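Local atomic coordinates of cobalamin biosynthesis protein CobN (Mycobacterium tuberculosis, PDB entry 7C6O), a protein that forms the large, catalytic subunit of cobaltochelatase, the ATP-dependent enzyme that inserts cobalt into the corrin precursor hydrogenobyrinic acid a,c-diamide during cobalamin biosynthesis. Residues A[590-594]-A[612-616]; A[388-394]-A[701-705]; A[609-613]-A[807-811]. All blocks are in the same frame, centred on the assembly; numbering follows the deposited sequence.

Contact 1. Residues A[590-594]-A[612-616]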
loop_
_atom_site.group_PDB
_atom_site.type_symbol
_atom_site.label_atom_id
_atom_site.label_comp_id
_atom_site.label_asym_id
_atom_site.label_seq_id
_atom_site.Cartn_x
_atom_site.Cartn_y
_atom_site.Cartn_z
ATOM N N PHE A 590 10.193 3.439 6.488
ATOM C CA PHE A 590 9.445 3.552 5.244
ATOM C C PHE A 590 8.926 4.967 5.046
ATOM O O PHE A 590 8.422 5.587 5.981
ATOM C CB PHE A 590 8.275 2.563 5.221
ATOM C CG PHE A 590 8.057 1.934 3.884
ATOM C CD1 PHE A 590 7.365 2.608 2.894
ATOM C CD2 PHE A 590 8.562 0.676 3.610
ATOM C CE1 PHE A 590 7.175 2.034 1.655
ATOM C CE2 PHE A 590 8.374 0.091 2.374
ATOM C CZ PHE A 590 7.680 0.767 1.397
ATOM N N LEU A 591 9.032 5.461 3.815
ATOM C CA LEU A 591 8.616 6.823 3.507
ATOM C C LEU A 591 7.119 7.005 3.747
ATOM O O LEU A 591 6.303 6.194 3.300
ATOM C CB LEU A 591 8.970 7.149 2.056
ATOM C CG LEU A 591 8.607 8.539 1.541
ATOM C CD1 LEU A 591 9.276 9.630 2.374
ATOM C CD2 LEU A 591 8.987 8.666 0.071
ATOM N N VAL A 592 6.764 8.093 4.438
ATOM C CA VAL A 592 5.393 8.285 4.910
ATOM C C VAL A 592 4.411 8.461 3.754
ATOM O O VAL A 592 3.241 8.070 3.865
ATOM C CB VAL A 592 5.332 9.475 5.891
ATOM C CG1 VAL A 592 5.784 10.768 5.212
ATOM C CG2 VAL A 592 3.927 9.631 6.470
ATOM N N ASN A 593 4.845 9.036 2.630
ATOM C CA ASN A 593 3.931 9.296 1.524
ATOM C C ASN A 593 3.964 8.201 0.461
ATOM O O ASN A 593 3.529 8.434 -0.671
ATOM C CB ASN A 593 4.215 10.662 0.894
ATOM C CG ASN A 593 5.538 10.709 0.161
ATOM O OD1 ASN A 593 6.597 10.777 0.781
ATOM N ND2 ASN A 593 5.484 10.700 -1.165
ATOM N N ASP A 594 4.440 7.003 0.806
ATOM C CA ASP A 594 4.349 5.827 -0.060
ATOM C C ASP A 594 3.517 4.753 0.640
ATOM O O ASP A 594 4.029 3.676 0.980
ATOM C CB ASP A 594 5.733 5.293 -0.425
ATOM C CG ASP A 594 6.452 6.173 -1.433
ATOM O OD1 ASP A 594 5.850 7.160 -1.911
ATOM O OD2 ASP A 594 7.622 5.876 -1.750
ATOM N N HIS A 612 9.062 7.468 7.988
ATOM C CA HIS A 612 10.019 8.555 8.095
ATOM C C HIS A 612 9.597 9.723 7.215
ATOM O O HIS A 612 8.793 9.587 6.289
ATOM C CB HIS A 612 11.454 8.102 7.744
ATOM C CG HIS A 612 11.661 7.739 6.304
ATOM N ND1 HIS A 612 11.745 8.681 5.301
ATOM C CD2 HIS A 612 11.841 6.538 5.705
ATOM C CE1 HIS A 612 11.947 8.075 4.144
ATOM N NE2 HIS A 612 12.011 6.774 4.361
ATOM N N LEU A 613 10.171 10.880 7.529
ATOM C CA LEU A 613 9.768 12.132 6.915
ATOM C C LEU A 613 10.120 12.159 5.429
ATOM O O LEU A 613 11.021 11.462 4.955
ATOM C CB LEU A 613 10.436 13.302 7.641
ATOM C CG LEU A 613 9.914 14.710 7.353
ATOM C CD1 LEU A 613 8.441 14.825 7.715
ATOM C CD2 LEU A 613 10.738 15.737 8.108
ATOM N N ILE A 614 9.376 12.977 4.692
ATOM C CA ILE A 614 9.670 13.279 3.293
ATOM C C ILE A 614 11.013 13.999 3.222
ATOM O O ILE A 614 11.467 14.562 4.230
ATOM C CB ILE A 614 8.550 14.126 2.670
ATOM C CG1 ILE A 614 8.466 15.487 3.367
ATOM C CG2 ILE A 614 7.219 13.386 2.759
ATOM C CD1 ILE A 614 7.619 16.504 2.628
ATOM N N PRO A 615 11.685 14.011 2.074
ATOM C CA PRO A 615 12.919 14.796 1.946
ATOM C C PRO A 615 12.642 16.272 2.169
ATOM O O PRO A 615 11.493 16.722 2.049
ATOM C CB PRO A 615 13.369 14.523 0.500
ATOM C CG PRO A 615 12.150 14.018 -0.202
ATOM C CD PRO A 615 11.369 13.275 0.836
ATOM N N PRO A 616 13.662 17.058 2.510
ATOM C CA PRO A 616 13.466 18.507 2.575
ATOM C C PRO A 616 13.041 19.038 1.214
ATOM O O PRO A 616 13.519 18.578 0.175
ATOM C CB PRO A 616 14.845 19.035 2.993
ATOM C CG PRO A 616 15.800 17.981 2.553
ATOM C CD PRO A 616 15.067 16.677 2.734
#
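L591 passes beneath the imidazole of H612, and here the packing is close. Its CA sits over one face of the ring, 3.7 Å from the ring centroid and 20° off the normal, a CH-pi contact slightly displaced toward the rim. Farther along the same residue, L591 CD1 comes within 3.6 Å of H612 CE1. The ring reaches this place because H612 CG lies between its own backbone N and carbonyl carbon (chi1 68°), which folds the imidazole back over the neighbouring strand; a hydrogen bond of 2.9 Å from H612 ND1 to L613 O, nearly in the ring plane, fixes its rotation. L389 lies over the other face and H702 comes in beside it, the two imidazole planes nearly parallel.

Backbone bonds flank the bridge: H612 N donates to F590 O at 2.8 Å, and V592 N donates to H612 O at 3.1 Å, a parallel pairing of L591 with H612. The strands 586-591 and 608-612 thus lie side by side with helix 595-604 between them in sequence, a beta-alpha-beta crossover whose first strand runs out into a type I turn from L591 to D594.

Beyond the bridge the contact thins into looser apolar packing. V592 CG1 stands 3.9 Å from I614 CG2, while L591 CD1 reaches P615 CD only at 4.5 Å. N593 OD1 is the polar exception, buried against I614 CG2 at 3.3 Å with no hydrogen-bonding partner in the model. Chain 612-616 then leaves toward partly exposed P616, while D594 turns instead to a salt bridge with R892.

Contact 2. Residues A[388-394]-A[701-705]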
loop_
_atom_site.group_PDB
_atom_site.type_symbol
_atom_site.label_atom_id
_atom_site.label_comp_id
_atom_site.label_asym_id
_atom_site.label_seq_id
_atom_site.Cartn_x
_atom_site.Cartn_y
_atom_site.Cartn_z
ATOM N N GLY A 388 13.535 9.020 -1.483
ATOM C CA GLY A 388 13.621 10.189 -0.629
ATOM C C GLY A 388 14.574 10.085 0.541
ATOM O O GLY A 388 14.680 11.044 1.316
ATOM N N LEU A 389 15.285 8.972 0.692
ATOM C CA LEU A 389 16.065 8.699 1.889
ATOM C C LEU A 389 17.548 8.596 1.557
ATOM O O LEU A 389 17.932 7.955 0.573
ATOM C CB LEU A 389 15.588 7.399 2.555
ATOM C CG LEU A 389 16.192 7.023 3.909
ATOM C CD1 LEU A 389 15.699 7.968 4.992
ATOM C CD2 LEU A 389 15.855 5.579 4.261
ATOM N N ASP A 390 18.376 9.229 2.386
ATOM C CA ASP A 390 19.825 9.027 2.350
ATOM C C ASP A 390 20.106 7.737 3.112
ATOM O O ASP A 390 20.317 7.735 4.327
ATOM C CB ASP A 390 20.559 10.221 2.956
ATOM C CG ASP A 390 22.073 10.149 2.770
ATOM O OD1 ASP A 390 22.628 9.038 2.627
ATOM O OD2 ASP A 390 22.717 11.219 2.783
ATOM N N THR A 391 20.099 6.622 2.380
ATOM C CA THR A 391 20.269 5.312 3.010
ATOM C C THR A 391 21.610 5.159 3.717
ATOM O O THR A 391 21.623 4.665 4.860
ATOM C CB THR A 391 20.067 4.211 1.963
ATOM O OG1 THR A 391 19.232 4.704 0.909
ATOM C CG2 THR A 391 19.407 2.992 2.592
ATOM N N PRO A 392 22.757 5.533 3.130
ATOM C CA PRO A 392 24.018 5.365 3.872
ATOM C C PRO A 392 24.091 6.203 5.136
ATOM O O PRO A 392 24.530 5.702 6.178
ATOM C CB PRO A 392 25.085 5.778 2.848
ATOM C CG PRO A 392 24.437 5.560 1.523
ATOM C CD PRO A 392 23.008 5.957 1.739
ATOM N N ALA A 393 23.674 7.472 5.077
ATOM C CA ALA A 393 23.714 8.306 6.274
ATOM C C ALA A 393 22.722 7.815 7.323
ATOM O O ALA A 393 23.006 7.870 8.527
ATOM C CB ALA A 393 23.440 9.766 5.911
ATOM N N SER A 394 21.558 7.328 6.887
ATOM C CA SER A 394 20.587 6.769 7.823
ATOM C C SER A 394 21.122 5.504 8.480
ATOM O O SER A 394 20.911 5.282 9.678
ATOM C CB SER A 394 19.269 6.479 7.105
ATOM O OG SER A 394 18.699 7.665 6.579
ATOM N N LEU A 701 18.028 15.041 0.879
ATOM C CA LEU A 701 17.428 13.753 1.185
ATOM C C LEU A 701 17.225 13.655 2.687
ATOM O O LEU A 701 17.964 14.261 3.466
ATOM C CB LEU A 701 18.298 12.589 0.695
ATOM C CG LEU A 701 18.576 12.541 -0.809
ATOM C CD1 LEU A 701 19.556 11.429 -1.138
ATOM C CD2 LEU A 701 17.278 12.356 -1.573
ATOM N N HIS A 702 16.218 12.891 3.093
ATOM C CA HIS A 702 15.962 12.724 4.514
ATOM C C HIS A 702 16.989 11.784 5.128
ATOM O O HIS A 702 17.396 10.795 4.512
ATOM C CB HIS A 702 14.554 12.185 4.765
ATOM C CG HIS A 702 14.227 12.036 6.219
ATOM N ND1 HIS A 702 14.200 13.108 7.086
ATOM C CD2 HIS A 702 13.936 10.943 6.963
ATOM C CE1 HIS A 702 13.898 12.683 8.300
ATOM N NE2 HIS A 702 13.734 11.372 8.254
ATOM N N ILE A 703 17.418 12.112 6.343
ATOM C CA ILE A 703 18.258 11.240 7.156
ATOM C C ILE A 703 17.429 10.793 8.350
ATOM O O ILE A 703 16.846 11.627 9.055
ATOM C CB ILE A 703 19.549 11.944 7.606
ATOM C CG1 ILE A 703 20.395 12.336 6.397
ATOM C CG2 ILE A 703 20.355 11.042 8.538
ATOM C CD1 ILE A 703 21.664 13.075 6.768
ATOM N N LEU A 704 17.366 9.480 8.561
ATOM C CA LEU A 704 16.525 8.907 9.603
ATOM C C LEU A 704 16.801 9.569 10.948
ATOM O O LEU A 704 17.953 9.676 11.376
ATOM C CB LEU A 704 16.780 7.400 9.685
ATOM C CG LEU A 704 15.614 6.447 9.938
ATOM C CD1 LEU A 704 14.504 6.685 8.932
ATOM C CD2 LEU A 704 16.104 5.009 9.853
ATOM N N GLY A 705 15.736 10.042 11.596
ATOM C CA GLY A 705 15.837 10.651 12.906
ATOM C C GLY A 705 16.255 12.106 12.926
ATOM O O GLY A 705 16.372 12.682 14.016
#
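A single backbone bridge between L389 and H702 leads directly into the capped N-terminus of helix 391-405. H702 N donates to G388 O at 3.0 Å, and D390 N donates to H702 O at 2.8 Å with an N-H...O angle of 169°, so the peptide unit on each side of L389 is engaged. D390 is the N-cap: with its CG anti to the backbone N (chi1 -172°), the carboxylate swings back to the helix start, where A393 N meets OD1 from above the carboxylate plane. S394 OG works in both directions. It donates to D390 O, which also takes S394 N, and accepts L704 N at 3.0 Å, tying 701-705 to the first turn of the helix.

Around these bonds, A393 CB meets I703 CD1 at 3.9 Å and L389 CD1 meets L704 CD1 at 4.3 Å; the same L389 methyl also presses against H702 O (3.3 Å). L701 CB packs on D390, 3.8 Å from D390 N.

D390 OD2 bonds to H1135 ND1, the L389 carbonyl to K1138 of helix 1136-1157 and H702 NE2 to E807 of helix 807-815; L389 and L704 pack on H612 of strand 608-612.

Contact 3. Residues A[609-613]-A[807-811]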
loop_
_atom_site.group_PDB
_atom_site.type_symbol
_atom_site.label_atom_id
_atom_site.label_comp_id
_atom_site.label_asym_id
_atom_site.label_seq_id
_atom_site.Cartn_x
_atom_site.Cartn_y
_atom_site.Cartn_z
ATOM N N LEU A 609 6.350 -1.252 10.244
ATOM C CA LEU A 609 6.918 -0.051 9.652
ATOM C C LEU A 609 7.275 0.959 10.734
ATOM O O LEU A 609 6.631 1.037 11.782
ATOM C CB LEU A 609 5.941 0.591 8.667
ATOM C CG LEU A 609 5.363 -0.273 7.546
ATOM C CD1 LEU A 609 4.519 0.585 6.620
ATOM C CD2 LEU A 609 6.461 -0.993 6.770
ATOM N N VAL A 610 8.327 1.730 10.473
ATOM C CA VAL A 610 8.628 2.943 11.225
ATOM C C VAL A 610 8.734 4.034 10.172
ATOM O O VAL A 610 9.780 4.183 9.531
ATOM C CB VAL A 610 9.918 2.836 12.047
ATOM C CG1 VAL A 610 10.160 4.129 12.821
ATOM C CG2 VAL A 610 9.857 1.651 12.993
ATOM N N ASP A 611 7.654 4.782 9.960
ATOM C CA ASP A 611 7.684 5.657 8.802
ATOM C C ASP A 611 8.572 6.867 9.072
ATOM O O ASP A 611 8.854 7.225 10.219
ATOM C CB ASP A 611 6.270 6.062 8.357
ATOM C CG ASP A 611 5.504 6.876 9.387
ATOM O OD1 ASP A 611 6.070 7.300 10.411
ATOM O OD2 ASP A 611 4.295 7.091 9.147
ATOM N N HIS A 612 9.062 7.468 7.988
ATOM C CA HIS A 612 10.019 8.555 8.095
ATOM C C HIS A 612 9.597 9.723 7.215
ATOM O O HIS A 612 8.793 9.587 6.289
ATOM C CB HIS A 612 11.454 8.102 7.744
ATOM C CG HIS A 612 11.661 7.739 6.304
ATOM N ND1 HIS A 612 11.745 8.681 5.301
ATOM C CD2 HIS A 612 11.841 6.538 5.705
ATOM C CE1 HIS A 612 11.947 8.075 4.144
ATOM N NE2 HIS A 612 12.011 6.774 4.361
ATOM N N LEU A 613 10.171 10.880 7.529
ATOM C CA LEU A 613 9.768 12.132 6.915
ATOM C C LEU A 613 10.120 12.159 5.429
ATOM O O LEU A 613 11.021 11.462 4.955
ATOM C CB LEU A 613 10.436 13.302 7.641
ATOM C CG LEU A 613 9.914 14.710 7.353
ATOM C CD1 LEU A 613 8.441 14.825 7.715
ATOM C CD2 LEU A 613 10.738 15.737 8.108
ATOM N N GLU A 807 12.432 8.905 15.069
ATOM C CA GLU A 807 12.377 7.808 14.104
ATOM C C GLU A 807 13.341 6.686 14.472
ATOM O O GLU A 807 12.984 5.503 14.423
ATOM C CB GLU A 807 12.679 8.332 12.699
ATOM C CG GLU A 807 11.541 9.114 12.071
ATOM C CD GLU A 807 11.980 9.888 10.842
ATOM O OE1 GLU A 807 13.183 9.838 10.500
ATOM O OE2 GLU A 807 11.123 10.551 10.224
ATOM N N ILE A 808 14.575 7.037 14.832
ATOM C CA ILE A 808 15.548 6.012 15.190
ATOM C C ILE A 808 15.201 5.404 16.544
ATOM O O ILE A 808 15.359 4.195 16.756
ATOM C CB ILE A 808 16.971 6.597 15.163
ATOM C CG1 ILE A 808 17.405 6.857 13.718
ATOM C CG2 ILE A 808 17.951 5.665 15.850
ATOM C CD1 ILE A 808 18.809 7.411 13.585
ATOM N N GLU A 809 14.700 6.222 17.471
ATOM C CA GLU A 809 14.256 5.689 18.755
ATOM C C GLU A 809 13.161 4.647 18.566
ATOM O O GLU A 809 13.129 3.635 19.275
ATOM C CB GLU A 809 13.773 6.821 19.660
ATOM C CG GLU A 809 13.436 6.380 21.079
ATOM C CD GLU A 809 14.559 5.580 21.721
ATOM O OE1 GLU A 809 14.315 4.421 22.120
ATOM O OE2 GLU A 809 15.687 6.106 21.815
ATOM N N GLN A 810 12.265 4.864 17.597
ATOM C CA GLN A 810 11.186 3.908 17.377
ATOM C C GLN A 810 11.690 2.624 16.729
ATOM O O GLN A 810 11.119 1.554 16.962
ATOM C CB GLN A 810 10.078 4.541 16.533
ATOM C CG GLN A 810 9.231 5.565 17.283
ATOM C CD GLN A 810 8.355 4.941 18.364
ATOM O OE1 GLN A 810 8.159 3.727 18.402
ATOM N NE2 GLN A 810 7.824 5.776 19.248
ATOM N N VAL A 811 12.749 2.704 15.917
ATOM C CA VAL A 811 13.389 1.483 15.429
ATOM C C VAL A 811 13.971 0.695 16.596
ATOM O O VAL A 811 13.848 -0.533 16.661
ATOM C CB VAL A 811 14.463 1.815 14.377
ATOM C CG1 VAL A 811 15.264 0.569 14.023
ATOM C CG2 VAL A 811 13.824 2.412 13.130
#
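E807 holds CG anti to its carbonyl carbon (chi1 -75°) and extends the chain beyond it (chi2 166°), which carries the carboxylate from the first turn of helix 807-815 to the end of strand 608-612, at H612 and L613. There L613 N donates to OE2 at 2.9 Å, a bent bond on the syn side of the carboxylate, tilted from its plane. The same oxygen passes 3.1 Å from H612 CA and 3.5 Å from H612 CB, so the group is laid along the backbone as well as bonded to it. T838 OG1 is a second partner of OE2, while OE1 is held by segment 702-705, through H702 NE2 and G705 N; four bonds therefore hold this buried carboxylate in position.

At the other end of the contact, V610 presents both methyls to the helix. CG1 touches the helix backbone at E807 O (3.5 Å) and the base of Q810 at CB (3.7 Å), and CG2 meets V811 CG2 at 4.0 Å, the two valines crossing at about a right angle. The amide of Q810 leads away, to R813.

Strand and helix segments run nearly antiparallel, at 173°, with axes 8.6 Å apart at closest approach. I808, pointing away from the strand, and V811, at the flank, pack on helix 391-405, so helix 807-815 is packed between that helix and a strand of the mixed sheet, the layered strand-helix packing of an alpha/beta architecture.

In the fold
The three contacts form one compact cluster, their centres 10 to 11 Å apart. Contacts 1 and 3 share H612 and L613 and draw on neighbouring strands, with F590 N lying 3.2 Å from V610 O between them. Contact 2 joins contact 1 by packing, H612 ND1 standing 3.6 Å from H702 CD2, and meets contact 3 at E807 OE1, 2.8 Å from both H702 NE2 and G705 N. E807 thus ties helix 807-815 both to L613 and to segment 702-705. The entry contains no cobalt or corrin, so the cluster cannot be assigned to the active site; the bound sodium ion, at D125 and S127, belongs to another part of the chain.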